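Local coordinates for malonyl CoA-acyl carrier protein transacylase (Burkholderia pseudomallei 1710b, PDB 3EZO), which probably catalyses transfer of the malonyl group from malonyl-CoA to holo-acyl carrier protein, giving malonyl-[ACP] and free CoA, at residues V71-A76 with I111-A116; H97-Y102 with R121-A126; S203-F206 with L210-P213. One frame throughout, in Å; residues are numbered along the deposited sequence. Where two conformers were deposited one is given.

Interaction 1: residues V71-A76 with I111-A116; sequences VMLTAA and IAFRDA
The phenyl ring of F113 meets helix 65-85 along its rim: CG of L73 stands in the ring plane 4.0 Å from CE1, and OG1 of T74 lies near that plane, 3.8 Å from CZ. CD2 of L73 comes up obliquely to the same corner, 3.8 Å from CE1. Y77, one turn further along helix 65-85, brings a second ring against F113 with the planes inclined at about 45°. This is helix-helix packing inside the acyl transferase domain, where helix 65-85 runs beside the first turn of helix 113-128, with A112 at the N-cap position of that turn. F113 holds CG anti to its own amide nitrogen (chi1 180°), which carries the ring across to the other helix although its CB sets out along the interface. L73 has a like first torsion, but its CB already points at helix 113-128, and the two side chains pass in opposite directions, with CG of the leucine at the ring edge. T74 instead crosses the phenylalanine at about a right angle. Its hydroxyl is hydrogen-bonded to O of P70, back along its own helix, and the approach to CZ is packing alone. V106 of helix 99-107 touches both F113 and A116, while T103 of that helix reaches L73, and T38 and E41 of helix 33-46 also meet the phenylalanine. One turn on from F113, the methyl of A116 faces the fork of L73, with CB 3.9 Å from CD2 and 4.1 Å from CD1, while O of A116 approaches CD2 to 3.7 Å.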
ATOM      1  N   VAL A  71      -6.823   9.480   1.168  1.00 11.08           N
ATOM      2  CA  VAL A  71      -7.150   9.280   2.566  1.00 11.60           C
ATOM      3  C   VAL A  71      -6.093   8.443   3.301  1.00 11.77           C
ATOM      4  O   VAL A  71      -5.721   8.759   4.444  1.00 11.00           O
ATOM      5  CB  VAL A  71      -8.570   8.669   2.760  1.00 11.91           C
ATOM      6  CG1 VAL A  71      -8.693   8.067   4.153  1.00 11.63           C
ATOM      7  CG2 VAL A  71      -9.672   9.738   2.489  1.00 10.88           C
ATOM      8  N   MET A  72      -5.617   7.371   2.659  1.00 10.54           N
ATOM      9  CA  MET A  72      -4.678   6.487   3.323  1.00  9.88           C
ATOM     10  C   MET A  72      -3.260   7.071   3.386  1.00  9.87           C
ATOM     11  O   MET A  72      -2.518   6.779   4.330  1.00  8.97           O
ATOM     12  CB  MET A  72      -4.654   5.084   2.718  1.00  9.90           C
ATOM     13  CG  MET A  72      -5.771   4.185   3.132  1.00 11.53           C
ATOM     14  SD  MET A  72      -5.984   4.040   4.899  1.00 13.79           S
ATOM     15  CE  MET A  72      -4.397   3.338   5.463  1.00 12.64           C
ATOM     16  N   LEU A  73      -2.908   7.880   2.390  1.00 10.30           N
ATOM     17  CA  LEU A  73      -1.672   8.642   2.391  1.00 10.42           C
ATOM     18  C   LEU A  73      -1.717   9.652   3.550  1.00  9.30           C
ATOM     19  O   LEU A  73      -0.791   9.740   4.341  1.00  8.29           O
ATOM     20  CB  LEU A  73      -1.523   9.375   1.056  1.00  9.76           C
ATOM     21  CG  LEU A  73      -0.354  10.330   0.910  1.00 11.98           C
ATOM     22  CD1 LEU A  73       0.881   9.627   0.359  1.00 16.08           C
ATOM     23  CD2 LEU A  73      -0.736  11.476  -0.011  1.00 13.11           C
ATOM     24  N   THR A  74      -2.816  10.398   3.628  1.00  9.88           N
ATOM     25  CA  THR A  74      -3.000  11.416   4.685  1.00  9.51           C
ATOM     26  C   THR A  74      -2.964  10.809   6.086  1.00  9.86           C
ATOM     27  O   THR A  74      -2.245  11.276   6.959  1.00  9.98           O
ATOM     28  CB  THR A  74      -4.311  12.142   4.486  1.00  9.81           C
ATOM     29  OG1 THR A  74      -4.290  12.766   3.214  1.00  8.66           O
ATOM     30  CG2 THR A  74      -4.542  13.191   5.597  1.00  7.79           C
ATOM     31  N   ALA A  75      -3.726   9.742   6.289  1.00 10.80           N
ATOM     32  CA  ALA A  75      -3.903   9.165   7.624  1.00 11.68           C
ATOM     33  C   ALA A  75      -2.612   8.571   8.139  1.00 12.36           C
ATOM     34  O   ALA A  75      -2.220   8.798   9.300  1.00 12.03           O
ATOM     35  CB  ALA A  75      -5.042   8.096   7.613  1.00 11.76           C
ATOM     36  N   ALA A  76      -1.951   7.807   7.270  1.00 11.55           N
ATOM     37  CA  ALA A  76      -0.659   7.219   7.615  1.00 11.70           C
ATOM     38  C   ALA A  76       0.409   8.268   7.760  1.00 11.96           C
ATOM     39  O   ALA A  76       1.187   8.204   8.716  1.00 12.91           O
ATOM     40  CB  ALA A  76      -0.261   6.117   6.636  1.00 11.83           C
ATOM     41  N   ILE A 111       9.307  12.900  -1.927  1.00 13.86           N
ATOM     42  CA  ILE A 111       8.172  13.578  -2.526  1.00 14.32           C
ATOM     43  C   ILE A 111       7.530  14.447  -1.440  1.00 14.14           C
ATOM     44  O   ILE A 111       7.238  13.960  -0.369  1.00 14.21           O
ATOM     45  CB  ILE A 111       7.114  12.575  -3.074  1.00 14.22           C
ATOM     46  CG1 ILE A 111       7.709  11.661  -4.172  1.00 15.83           C
ATOM     47  CG2 ILE A 111       5.877  13.331  -3.678  1.00 14.48           C
ATOM     48  CD1 ILE A 111       6.719  10.520  -4.660  1.00 14.08           C
ATOM     49  N   ALA A 112       7.318  15.720  -1.705  1.00 13.97           N
ATOM     50  CA  ALA A 112       6.665  16.557  -0.706  1.00 14.79           C
ATOM     51  C   ALA A 112       5.206  16.094  -0.525  1.00 14.04           C
ATOM     52  O   ALA A 112       4.515  15.772  -1.503  1.00 14.56           O
ATOM     53  CB  ALA A 112       6.733  18.063  -1.126  1.00 14.46           C
ATOM     54  N   PHE A 113       4.750  16.045   0.713  1.00 13.50           N
ATOM     55  CA  PHE A 113       3.370  15.654   1.009  1.00 14.35           C
ATOM     56  C   PHE A 113       2.365  16.434   0.184  1.00 14.73           C
ATOM     57  O   PHE A 113       1.452  15.850  -0.362  1.00 14.17           O
ATOM     58  CB  PHE A 113       3.090  15.731   2.502  1.00 14.33           C
ATOM     59  CG  PHE A 113       1.669  15.340   2.905  1.00 13.51           C
ATOM     60  CD1 PHE A 113       1.129  14.101   2.560  1.00 12.19           C
ATOM     61  CD2 PHE A 113       0.888  16.215   3.655  1.00 13.02           C
ATOM     62  CE1 PHE A 113      -0.190  13.727   2.945  1.00 12.17           C
ATOM     63  CE2 PHE A 113      -0.414  15.852   4.081  1.00 12.11           C
ATOM     64  CZ  PHE A 113      -0.951  14.605   3.716  1.00 12.84           C
ATOM     65  N   ARG A 114       2.604  17.731   0.014  1.00 16.17           N
ATOM     66  CA  ARG A 114       1.712  18.594  -0.746  1.00 17.18           C
ATOM     67  C   ARG A 114       1.646  18.130  -2.183  1.00 16.68           C
ATOM     68  O   ARG A 114       0.607  18.298  -2.815  1.00 15.71           O
ATOM     69  CB  ARG A 114       2.191  20.061  -0.664  1.00 18.19           C
ATOM     70  CG  ARG A 114       1.414  21.086  -1.420  1.00 22.49           C
ATOM     71  CD  ARG A 114      -0.040  21.125  -0.977  1.00 27.73           C
ATOM     72  NE  ARG A 114      -0.852  22.050  -1.778  1.00 30.86           N
ATOM     73  CZ  ARG A 114      -1.358  21.776  -2.980  1.00 33.23           C
ATOM     74  NH1 ARG A 114      -1.173  20.562  -3.568  1.00 31.83           N
ATOM     75  NH2 ARG A 114      -2.076  22.716  -3.593  1.00 33.25           N
ATOM     76  N   ASP A 115       2.749  17.563  -2.702  1.00 15.38           N
ATOM     77  CA  ASP A 115       2.747  17.015  -4.069  1.00 15.54           C
ATOM     78  C   ASP A 115       2.176  15.620  -4.128  1.00 13.88           C
ATOM     79  O   ASP A 115       1.572  15.232  -5.132  1.00 16.01           O
ATOM     80  CB  ASP A 115       4.153  17.012  -4.691  1.00 14.47           C
ATOM     81  CG  ASP A 115       4.731  18.408  -4.774  1.00 18.54           C
ATOM     82  OD1 ASP A 115       3.932  19.384  -4.745  1.00 20.28           O
ATOM     83  OD2 ASP A 115       5.970  18.534  -4.840  1.00 19.92           O
ATOM     84  N   ALA A 116       2.359  14.867  -3.067  1.00 12.61           N
ATOM     85  CA  ALA A 116       1.901  13.492  -3.038  1.00 11.53           C
ATOM     86  C   ALA A 116       0.366  13.392  -3.079  1.00 10.63           C
ATOM     87  O   ALA A 116      -0.195  12.399  -3.540  1.00  9.74           O
ATOM     88  CB  ALA A 116       2.475  12.748  -1.826  1.00 10.78           C
TER

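Interaction 2: residues H97-Y102 with R121-A126; sequences HSLGEY and RFRAQA
R123 runs its extended chain obliquely against Y102, with CD 3.4 Å from CE2 of the tyrosine and NE 3.3 Å from the same carbon. Ring and guanidinium planes are 59° apart, so the overlap is no flat stack. One guanidinium face is covered by Y102 CD2, S98 O and L99 CA, and the hydrogen-bonding partners S98 OG and two waters lie at its edge. There NH2 donates to OG of S98 over 2.9 Å at 162°, with the acceptor almost in the guanidinium plane. The waters extend the grip: one joins NH1 to S98 OG, and the other accepts from both NE and the Y102 hydroxyl, 2.7 Å from OH. Q256 takes a further bond from NH2 and Q69 one from NH1, fixing the rotation of the group.

S98, the predicted nucleophile, holds OG anti to its amide nitrogen, where it is also hydrogen-bonded to NE2 of H207, the other predicted active-site residue. The positive phi of S98 and the surrounding GxSxG pattern are consistent with a nucleophile elbow. The turn leads from strand 93-96 of the parallel sheet into helix 99-107. Helix 113-128 supplies the arginine, helix 65-85 packs on L99 through Q69 and M72, and helix 246-256 touches Y102 through L253 and Q256.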
ATOM      1  N   HIS A  97       2.898  -0.676   1.226  1.00 12.27           N
ATOM      2  CA  HIS A  97       2.198  -1.652   0.420  1.00 12.15           C
ATOM      3  C   HIS A  97       1.297  -0.924  -0.590  1.00 12.27           C
ATOM      4  O   HIS A  97       0.245  -0.353  -0.215  1.00 11.53           O
ATOM      5  CB  HIS A  97       1.410  -2.580   1.334  1.00 12.33           C
ATOM      6  CG  HIS A  97       0.843  -3.772   0.641  1.00 12.28           C
ATOM      7  ND1 HIS A  97      -0.095  -3.678  -0.371  1.00 11.46           N
ATOM      8  CD2 HIS A  97       1.079  -5.093   0.822  1.00 13.04           C
ATOM      9  CE1 HIS A  97      -0.421  -4.894  -0.767  1.00 14.94           C
ATOM     10  NE2 HIS A  97       0.273  -5.772  -0.053  1.00 11.20           N
ATOM     11  N   SER A  98       1.764  -0.945  -1.863  1.00 11.24           N
ATOM     12  CA  SER A  98       1.095  -0.369  -3.025  1.00 10.19           C
ATOM     13  C   SER A  98       0.958   1.140  -2.803  1.00 10.11           C
ATOM     14  O   SER A  98       1.962   1.872  -2.911  1.00  9.71           O
ATOM     15  CB  SER A  98      -0.215  -1.136  -3.358  1.00 10.47           C
ATOM     16  OG  SER A  98      -0.916  -0.514  -4.432  1.00 10.85           O
ATOM     17  N   LEU A  99      -0.245   1.644  -2.499  1.00  9.83           N
ATOM     18  CA  LEU A  99      -0.400   3.074  -2.190  1.00  8.98           C
ATOM     19  C   LEU A  99       0.578   3.527  -1.106  1.00  8.78           C
ATOM     20  O   LEU A  99       1.123   4.592  -1.186  1.00  9.06           O
ATOM     21  CB  LEU A  99      -1.835   3.380  -1.737  1.00  9.98           C
ATOM     22  CG  LEU A  99      -2.213   4.823  -1.372  1.00 10.43           C
ATOM     23  CD1 LEU A  99      -1.830   5.142   0.094  1.00 10.27           C
ATOM     24  CD2 LEU A  99      -1.610   5.834  -2.319  1.00  7.82           C
ATOM     25  N   GLY A 100       0.806   2.694  -0.112  1.00  8.74           N
ATOM     26  CA  GLY A 100       1.688   3.008   0.988  1.00  9.43           C
ATOM     27  C   GLY A 100       3.133   3.307   0.613  1.00  8.90           C
ATOM     28  O   GLY A 100       3.876   3.903   1.423  1.00  8.50           O
ATOM     29  N   GLU A 101       3.535   2.904  -0.593  1.00  8.00           N
ATOM     30  CA  GLU A 101       4.897   3.204  -1.067  1.00  8.47           C
ATOM     31  C   GLU A 101       5.058   4.706  -1.252  1.00  8.21           C
ATOM     32  O   GLU A 101       6.144   5.278  -1.086  1.00  7.77           O
ATOM     33  CB  GLU A 101       5.180   2.467  -2.399  1.00  8.72           C
ATOM     34  CG  GLU A 101       6.583   2.720  -2.949  1.00 10.24           C
ATOM     35  CD  GLU A 101       7.069   1.598  -3.864  1.00 12.48           C
ATOM     36  OE1 GLU A 101       6.994   0.431  -3.443  1.00 11.70           O
ATOM     37  OE2 GLU A 101       7.560   1.895  -4.976  1.00 15.13           O
ATOM     38  N   TYR A 102       3.968   5.349  -1.625  1.00  8.26           N
ATOM     39  CA  TYR A 102       3.938   6.794  -1.756  1.00  8.70           C
ATOM     40  C   TYR A 102       4.170   7.475  -0.422  1.00  8.37           C
ATOM     41  O   TYR A 102       4.925   8.408  -0.335  1.00  9.51           O
ATOM     42  CB  TYR A 102       2.611   7.227  -2.381  1.00  8.60           C
ATOM     43  CG  TYR A 102       2.528   6.865  -3.858  1.00  7.62           C
ATOM     44  CD1 TYR A 102       2.765   7.825  -4.837  1.00  8.34           C
ATOM     45  CD2 TYR A 102       2.333   5.570  -4.264  1.00  6.94           C
ATOM     46  CE1 TYR A 102       2.718   7.515  -6.184  1.00  8.27           C
ATOM     47  CE2 TYR A 102       2.289   5.228  -5.630  1.00  6.55           C
ATOM     48  CZ  TYR A 102       2.488   6.214  -6.585  1.00  8.58           C
ATOM     49  OH  TYR A 102       2.428   5.917  -7.937  1.00  6.37           O
ATOM     50  N   ARG A 121      -4.302  10.900  -5.840  0.50 10.37           N
ATOM     51  CA  ARG A 121      -5.648  11.083  -6.427  0.50 10.76           C
ATOM     52  C   ARG A 121      -5.630  10.713  -7.907  0.50 10.71           C
ATOM     53  O   ARG A 121      -6.464   9.933  -8.400  0.50 10.60           O
ATOM     54  CB  ARG A 121      -6.118  12.519  -6.272  0.50 10.23           C
ATOM     55  CG  ARG A 121      -7.514  12.767  -6.783  0.50  9.76           C
ATOM     56  CD  ARG A 121      -7.993  14.166  -6.378  0.50  8.68           C
ATOM     57  NE  ARG A 121      -7.135  15.204  -6.972  0.50  9.35           N
ATOM     58  CZ  ARG A 121      -7.324  16.518  -6.870  0.50  6.13           C
ATOM     59  NH1 ARG A 121      -8.345  17.018  -6.194  0.50  3.14           N
ATOM     60  NH2 ARG A 121      -6.467  17.331  -7.450  0.50  7.38           N
ATOM     61  N   PHE A 122      -4.655  11.261  -8.614  1.00 11.24           N
ATOM     62  CA  PHE A 122      -4.486  10.929 -10.022  1.00 11.34           C
ATOM     63  C   PHE A 122      -4.218   9.419 -10.228  1.00 10.79           C
ATOM     64  O   PHE A 122      -4.845   8.779 -11.069  1.00 10.16           O
ATOM     65  CB  PHE A 122      -3.369  11.737 -10.636  1.00 11.38           C
ATOM     66  CG  PHE A 122      -3.176  11.431 -12.092  1.00 14.50           C
ATOM     67  CD1 PHE A 122      -3.944  12.083 -13.057  1.00 19.60           C
ATOM     68  CD2 PHE A 122      -2.286  10.420 -12.505  1.00 16.23           C
ATOM     69  CE1 PHE A 122      -3.778  11.808 -14.412  1.00 20.72           C
ATOM     70  CE2 PHE A 122      -2.145  10.120 -13.852  1.00 17.01           C
ATOM     71  CZ  PHE A 122      -2.898  10.809 -14.799  1.00 18.61           C
ATOM     72  N   ARG A 123      -3.312   8.849  -9.426  1.00 10.88           N
ATOM     73  CA  ARG A 123      -3.032   7.424  -9.499  1.00 10.58           C
ATOM     74  C   ARG A 123      -4.329   6.618  -9.373  1.00 11.00           C
ATOM     75  O   ARG A 123      -4.565   5.668 -10.128  1.00 10.55           O
ATOM     76  CB  ARG A 123      -2.093   7.012  -8.374  1.00 10.61           C
ATOM     77  CG  ARG A 123      -1.837   5.506  -8.288  1.00 10.55           C
ATOM     78  CD  ARG A 123      -0.786   5.237  -7.183  1.00 12.93           C
ATOM     79  NE  ARG A 123      -0.318   3.829  -7.080  1.00  9.97           N
ATOM     80  CZ  ARG A 123      -0.863   2.893  -6.319  1.00 11.56           C
ATOM     81  NH1 ARG A 123      -1.984   3.119  -5.602  1.00 11.65           N
ATOM     82  NH2 ARG A 123      -0.310   1.694  -6.284  1.00 12.33           N
ATOM     83  N   ALA A 124      -5.153   6.972  -8.391  1.00 11.07           N
ATOM     84  CA  ALA A 124      -6.446   6.290  -8.200  1.00 10.40           C
ATOM     85  C   ALA A 124      -7.299   6.373  -9.457  1.00  9.86           C
ATOM     86  O   ALA A 124      -7.840   5.353  -9.907  1.00 10.48           O
ATOM     87  CB  ALA A 124      -7.200   6.839  -6.979  1.00  9.00           C
ATOM     88  N   GLN A 125      -7.400   7.557 -10.040  1.00 10.32           N
ATOM     89  CA  GLN A 125      -8.192   7.777 -11.269  1.00 11.81           C
ATOM     90  C   GLN A 125      -7.662   6.907 -12.437  1.00 13.18           C
ATOM     91  O   GLN A 125      -8.449   6.218 -13.115  1.00 13.94           O
ATOM     92  CB  GLN A 125      -8.204   9.287 -11.617  1.00 12.72           C
ATOM     93  CG  GLN A 125      -8.296   9.680 -13.138  1.00 16.23           C
ATOM     94  CD  GLN A 125      -9.629   9.322 -13.784  1.00 20.42           C
ATOM     95  OE1 GLN A 125     -10.713   9.470 -13.169  1.00 19.57           O
ATOM     96  NE2 GLN A 125      -9.564   8.858 -15.041  1.00 23.32           N
ATOM     97  N   ALA A 126      -6.331   6.936 -12.632  1.00 11.99           N
ATOM     98  CA  ALA A 126      -5.653   6.147 -13.631  1.00 12.04           C
ATOM     99  C   ALA A 126      -5.908   4.651 -13.506  1.00 12.03           C
ATOM    100  O   ALA A 126      -6.206   3.994 -14.477  1.00 11.84           O
ATOM    101  CB  ALA A 126      -4.113   6.427 -13.579  1.00 11.15           C
TER
HETATM  102  O   HOH W   1      -3.675   0.968  -4.434  1.00 12.74           O
HETATM  103  O   HOH W   2       2.143   3.315  -8.616  1.00 11.50           O

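Interaction 3: residues S203-F206 with L210-P213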
ATOM      1  N   SER A 203     -13.141  -3.606  -8.484  1.00 31.01           N
ATOM      2  CA  SER A 203     -13.777  -3.477  -9.805  1.00 29.39           C
ATOM      3  C   SER A 203     -12.788  -3.410 -10.998  1.00 26.76           C
ATOM      4  O   SER A 203     -13.213  -3.245 -12.155  1.00 26.13           O
ATOM      5  CB  SER A 203     -14.615  -2.200  -9.786  1.00 29.59           C
ATOM      6  OG  SER A 203     -13.761  -1.083  -9.565  1.00 31.60           O
ATOM      7  N   ALA A 204     -11.487  -3.505 -10.694  1.00 23.32           N
ATOM      8  CA  ALA A 204     -10.424  -3.258 -11.667  1.00 20.43           C
ATOM      9  C   ALA A 204      -9.241  -4.162 -11.319  1.00 17.95           C
ATOM     10  O   ALA A 204      -8.993  -4.429 -10.130  1.00 18.44           O
ATOM     11  CB  ALA A 204     -10.047  -1.829 -11.618  1.00 20.02           C
ATOM     12  N   PRO A 205      -8.516  -4.660 -12.319  1.00 15.94           N
ATOM     13  CA  PRO A 205      -7.477  -5.688 -12.088  1.00 14.62           C
ATOM     14  C   PRO A 205      -6.130  -5.101 -11.712  1.00 14.12           C
ATOM     15  O   PRO A 205      -5.135  -5.229 -12.465  1.00 14.31           O
ATOM     16  CB  PRO A 205      -7.391  -6.348 -13.456  1.00 14.81           C
ATOM     17  CG  PRO A 205      -7.576  -5.230 -14.412  1.00 14.48           C
ATOM     18  CD  PRO A 205      -8.557  -4.285 -13.752  1.00 17.06           C
ATOM     19  N   PHE A 206      -6.086  -4.453 -10.557  1.00 12.47           N
ATOM     20  CA  PHE A 206      -4.894  -3.757 -10.118  1.00 11.36           C
ATOM     21  C   PHE A 206      -3.684  -4.694 -10.021  1.00 10.20           C
ATOM     22  O   PHE A 206      -3.787  -5.869  -9.620  1.00  7.34           O
ATOM     23  CB  PHE A 206      -5.126  -3.159  -8.717  1.00 12.85           C
ATOM     24  CG  PHE A 206      -6.224  -2.129  -8.640  1.00 14.39           C
ATOM     25  CD1 PHE A 206      -6.659  -1.418  -9.746  1.00 16.71           C
ATOM     26  CD2 PHE A 206      -6.774  -1.826  -7.412  1.00 22.73           C
ATOM     27  CE1 PHE A 206      -7.660  -0.468  -9.634  1.00 18.79           C
ATOM     28  CE2 PHE A 206      -7.799  -0.861  -7.300  1.00 24.18           C
ATOM     29  CZ  PHE A 206      -8.222  -0.195  -8.416  1.00 20.37           C
ATOM     30  N   LEU A 210      -2.798  -6.065 -17.292  1.00  9.52           N
ATOM     31  CA  LEU A 210      -3.926  -5.329 -17.889  1.00  9.79           C
ATOM     32  C   LEU A 210      -3.962  -3.862 -17.518  1.00 10.32           C
ATOM     33  O   LEU A 210      -4.555  -3.054 -18.229  1.00  9.88           O
ATOM     34  CB  LEU A 210      -5.252  -5.965 -17.571  1.00 10.50           C
ATOM     35  CG  LEU A 210      -5.344  -7.463 -17.818  1.00 12.73           C
ATOM     36  CD1 LEU A 210      -6.810  -7.866 -17.517  1.00 15.52           C
ATOM     37  CD2 LEU A 210      -4.924  -7.735 -19.210  1.00 16.05           C
ATOM     38  N   LEU A 211      -3.278  -3.491 -16.437  1.00 11.10           N
ATOM     39  CA  LEU A 211      -3.265  -2.106 -16.014  1.00 11.62           C
ATOM     40  C   LEU A 211      -2.179  -1.259 -16.675  1.00 12.54           C
ATOM     41  O   LEU A 211      -1.969  -0.134 -16.245  1.00 13.25           O
ATOM     42  CB  LEU A 211      -3.189  -2.001 -14.482  1.00 11.27           C
ATOM     43  CG  LEU A 211      -4.317  -1.132 -13.884  1.00 10.07           C
ATOM     44  CD1 LEU A 211      -5.673  -1.862 -13.882  1.00  8.91           C
ATOM     45  CD2 LEU A 211      -3.990  -0.666 -12.475  1.00  6.68           C
ATOM     46  N   LYS A 212      -1.514  -1.747 -17.737  1.00 12.65           N
ATOM     47  CA  LYS A 212      -0.475  -0.956 -18.388  1.00 12.76           C
ATOM     48  C   LYS A 212      -0.893   0.491 -18.703  1.00 12.50           C
ATOM     49  O   LYS A 212      -0.054   1.403 -18.624  1.00 10.98           O
ATOM     50  CB  LYS A 212      -0.027  -1.617 -19.689  1.00 14.18           C
ATOM     51  CG  LYS A 212       0.899  -0.771 -20.564  1.00 14.61           C
ATOM     52  CD  LYS A 212       1.099  -1.389 -21.936  1.00 19.09           C
ATOM     53  CE  LYS A 212       1.911  -0.510 -22.890  1.00 19.81           C
ATOM     54  NZ  LYS A 212       1.293   0.755 -23.289  1.00 17.20           N
ATOM     55  N   PRO A 213      -2.168   0.708 -19.119  1.00 13.06           N
ATOM     56  CA  PRO A 213      -2.531   2.087 -19.443  1.00 12.60           C
ATOM     57  C   PRO A 213      -2.435   3.025 -18.239  1.00 12.08           C
ATOM     58  O   PRO A 213      -2.082   4.160 -18.404  1.00 13.15           O
ATOM     59  CB  PRO A 213      -3.966   1.964 -19.976  1.00 13.44           C
ATOM     60  CG  PRO A 213      -4.086   0.496 -20.462  1.00 13.58           C
ATOM     61  CD  PRO A 213      -3.180  -0.280 -19.588  1.00 13.17           C
TER
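P205 and L210 set their side chains at about a right angle, the leucine CB resting 4.0 Å from CG of the proline ring. L211 lies aslant to both P205 and F206 and divides its two methyls between them. CD1 takes the proline, 3.8 Å from CD and 3.7 Å from the backbone O of P205. CD2 takes the phenylalanine, 3.9 Å from CD1 of the ring, approaching obliquely. The first torsion of L211, -126°, is away from the staggered values, and in this setting the fork puts CD1 against the P205 ring and carbonyl O and CD2 beside CA and CD1 of F206. F206 sends its CB away from segment 210-213, and the leucine meets the ring at CD1, one of the two carbons next to CG.

The backbone that presents these groups is an inverse gamma turn centred on P205, closed by a weak bond from N of F206 to O of A204. That oxygen also stands 3.8 Å above one face of the F206 ring, displaced toward its rim. The turn belongs to the loop joining strand 196-199, at the edge of the small antiparallel sheet, to helix 212-223, with L211 at the N-cap position. Between the two segments comes H207, predicted to be catalytic, whose side chain comes within about 4 Å of that of F206 at the nearest atoms. S208 follows it, and its hydroxyl is hydrogen-bonded to O of P205. M127 of helix 113-128 touches both F206 and L211, and V131 packs against P205 and L210.

How the interactions relate
All three contacts are largely buried, but interaction 2 lies nearest the centre of the chain and is the polar one, built on hydrogen bonds, waters and an arginine at the predicted active serine. Interactions 1 and 3 are apolar packing without hydrogen bonds across them. Interactions 1 and 2 share helix 113-128, alternate along the chain and touch directly: the L99 branch CD1 lies 3.7 Å from N of L73, so L99, just after S98, packs on the helix of interaction 1. Interaction 3 follows later in the sequence, its centre about 13 Å from that of interaction 2, and brackets H207, a predicted active-site residue hydrogen-bonded to S98.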